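Local coordinates for hypothetical 33.3 KDA protein IN ade3-ser2 intergenic region (Saccharomyces cerevisiae, PDB 1ODF) that is probably an ATP-dependent kinase whose phosphate-accepting substrate is not yet known, with a fold closely resembling that of bacterial pantothenate kinase, at residues Lys63-Ala68 and Val153-Leu158. Numbering follows the deposited sequence.
Sequences KSIGYA and VDIFIL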
loop_
_atom_site.group_PDB
_atom_site.type_symbol
_atom_site.label_atom_id
_atom_site.label_comp_id
_atom_site.label_asym_id
_atom_site.label_seq_id
_atom_site.Cartn_x
_atom_site.Cartn_y
_atom_site.Cartn_z
ATOM N N LYS A 63 -4.642 23.398 -5.249
ATOM C CA LYS A 63 -5.229 22.112 -4.886
ATOM C C LYS A 63 -4.651 21.579 -3.574
ATOM O O LYS A 63 -3.484 21.813 -3.267
ATOM C CB LYS A 63 -4.966 21.086 -6.001
ATOM C CG LYS A 63 -5.618 21.404 -7.343
ATOM C CD LYS A 63 -7.140 21.252 -7.276
ATOM C CE LYS A 63 -7.771 21.514 -8.639
ATOM N NZ LYS A 63 -9.249 21.357 -8.608
ATOM N N SER A 64 -5.471 20.864 -2.806
ATOM C CA SER A 64 -5.021 20.271 -1.545
ATOM C C SER A 64 -4.562 18.834 -1.819
ATOM O O SER A 64 -5.362 17.983 -2.213
ATOM C CB SER A 64 -6.161 20.257 -0.519
ATOM O OG SER A 64 -5.756 19.594 0.669
ATOM N N ILE A 65 -3.277 18.570 -1.605
ATOM C CA ILE A 65 -2.711 17.246 -1.853
ATOM C C ILE A 65 -2.365 16.490 -0.570
ATOM O O ILE A 65 -1.609 16.978 0.261
ATOM C CB ILE A 65 -1.409 17.335 -2.700
ATOM C CG1 ILE A 65 -1.614 18.264 -3.906
ATOM C CG2 ILE A 65 -0.992 15.938 -3.166
ATOM C CD1 ILE A 65 -2.655 17.792 -4.903
ATOM N N GLY A 66 -2.910 15.290 -0.424
ATOM C CA GLY A 66 -2.625 14.483 0.750
ATOM C C GLY A 66 -1.830 13.232 0.399
ATOM O O GLY A 66 -1.911 12.714 -0.720
ATOM N N TYR A 67 -1.056 12.738 1.355
ATOM C CA TYR A 67 -0.255 11.542 1.132
ATOM C C TYR A 67 -0.194 10.691 2.385
ATOM O O TYR A 67 -0.143 11.208 3.502
ATOM C CB TYR A 67 1.171 11.923 0.710
ATOM C CG TYR A 67 2.102 10.736 0.548
ATOM C CD1 TYR A 67 2.608 10.051 1.663
ATOM C CD2 TYR A 67 2.435 10.263 -0.719
ATOM C CE1 TYR A 67 3.412 8.920 1.518
ATOM C CE2 TYR A 67 3.243 9.138 -0.882
ATOM C CZ TYR A 67 3.725 8.469 0.238
ATOM O OH TYR A 67 4.517 7.355 0.064
ATOM N N ALA A 68 -0.197 9.379 2.193
ATOM C CA ALA A 68 -0.100 8.466 3.311
ATOM C C ALA A 68 0.306 7.072 2.855
ATOM O O ALA A 68 0.002 6.653 1.741
ATOM C CB ALA A 68 -1.435 8.398 4.062
ATOM N N VAL A 153 -9.992 17.776 0.537
ATOM C CA VAL A 153 -8.831 17.183 -0.111
ATOM C C VAL A 153 -9.141 16.970 -1.591
ATOM O O VAL A 153 -10.163 16.379 -1.939
ATOM C CB VAL A 153 -8.465 15.833 0.524
ATOM C CG1 VAL A 153 -7.163 15.307 -0.080
ATOM C CG2 VAL A 153 -8.339 15.996 2.030
ATOM N N ASP A 154 -8.261 17.470 -2.453
ATOM C CA ASP A 154 -8.437 17.333 -3.890
ATOM C C ASP A 154 -7.820 16.041 -4.439
ATOM O O ASP A 154 -8.427 15.353 -5.254
ATOM C CB ASP A 154 -7.839 18.558 -4.589
ATOM C CG ASP A 154 -8.611 19.842 -4.270
ATOM O OD1 ASP A 154 -9.767 19.967 -4.729
ATOM O OD2 ASP A 154 -8.064 20.712 -3.557
ATOM N N ILE A 155 -6.614 15.719 -3.989
ATOM C CA ILE A 155 -5.929 14.509 -4.424
ATOM C C ILE A 155 -5.341 13.805 -3.212
ATOM O O ILE A 155 -4.625 14.415 -2.423
ATOM C CB ILE A 155 -4.777 14.826 -5.422
ATOM C CG1 ILE A 155 -5.364 15.390 -6.719
ATOM C CG2 ILE A 155 -3.949 13.562 -5.707
ATOM C CD1 ILE A 155 -4.325 15.840 -7.712
ATOM N N PHE A 156 -5.668 12.528 -3.050
ATOM C CA PHE A 156 -5.129 11.773 -1.935
ATOM C C PHE A 156 -4.353 10.563 -2.423
ATOM O O PHE A 156 -4.891 9.665 -3.077
ATOM C CB PHE A 156 -6.232 11.328 -0.973
ATOM C CG PHE A 156 -5.698 10.772 0.305
ATOM C CD1 PHE A 156 -5.163 9.484 0.353
ATOM C CD2 PHE A 156 -5.642 11.565 1.454
ATOM C CE1 PHE A 156 -4.577 8.998 1.520
ATOM C CE2 PHE A 156 -5.052 11.082 2.635
ATOM C CZ PHE A 156 -4.521 9.801 2.663
ATOM N N ILE A 157 -3.076 10.555 -2.077
ATOM C CA ILE A 157 -2.161 9.499 -2.464
ATOM C C ILE A 157 -1.984 8.502 -1.330
ATOM O O ILE A 157 -1.572 8.872 -0.234
ATOM C CB ILE A 157 -0.779 10.100 -2.835
ATOM C CG1 ILE A 157 -0.956 11.128 -3.955
ATOM C CG2 ILE A 157 0.188 9.005 -3.258
ATOM C CD1 ILE A 157 0.327 11.819 -4.362
ATOM N N LEU A 158 -2.317 7.243 -1.593
ATOM C CA LEU A 158 -2.158 6.185 -0.602
ATOM C C LEU A 158 -1.310 5.082 -1.250
ATOM O O LEU A 158 -1.484 4.774 -2.436
ATOM C CB LEU A 158 -3.520 5.628 -0.169
ATOM C CG LEU A 158 -3.483 4.540 0.917
ATOM C CD1 LEU A 158 -2.955 5.132 2.230
ATOM C CD2 LEU A 158 -4.871 3.957 1.106
HETATM O O HOH W 1 -10.232 22.915 -6.380
#
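Asp154 and Ser64 open the parallel pairing of strands 65-69 and 155-160, the edge of the central sheet in a P-loop kinase fold, and illustrate how a side chain can extend backbone pairing past a strand end. Asp154 CB lies 3.5 Å from Ser64 O, the carbonyl that accepts from both Asp154 N and Ile155 N. Asp154 CG, placed beside its own backbone N (chi1 -67°), meets Lys63 CD at 3.6 Å, the two chains running nearly perpendicular. Asp154 OD2 then takes Ser64 N through its anti lone pair, 2.7 Å away and almost straight at 173°. OD1 turns to the lysine, but Lys63 NZ stays 4.2 Å from Asp154 OD1, too far for a salt bridge; a water accepts from NZ and returns a weak bond to OD1. Further along, Gly66 N donates to Ile155 O and Gly66 O accepts from Ile157 N, while the Phe156 ring turns one face to Gly66 O. On the face covered by helix 44-59, Ile65 CD1 packs against Ile155 CB and CD1, the two side chains pointing the same way. Tyr67, whose OH is hydrogen-bonded to Ser48 OG on that helix, comes near the predicted ATP-binding Ser45; Tyr67 CD2 rests 3.6 Å from Ile157 CG2.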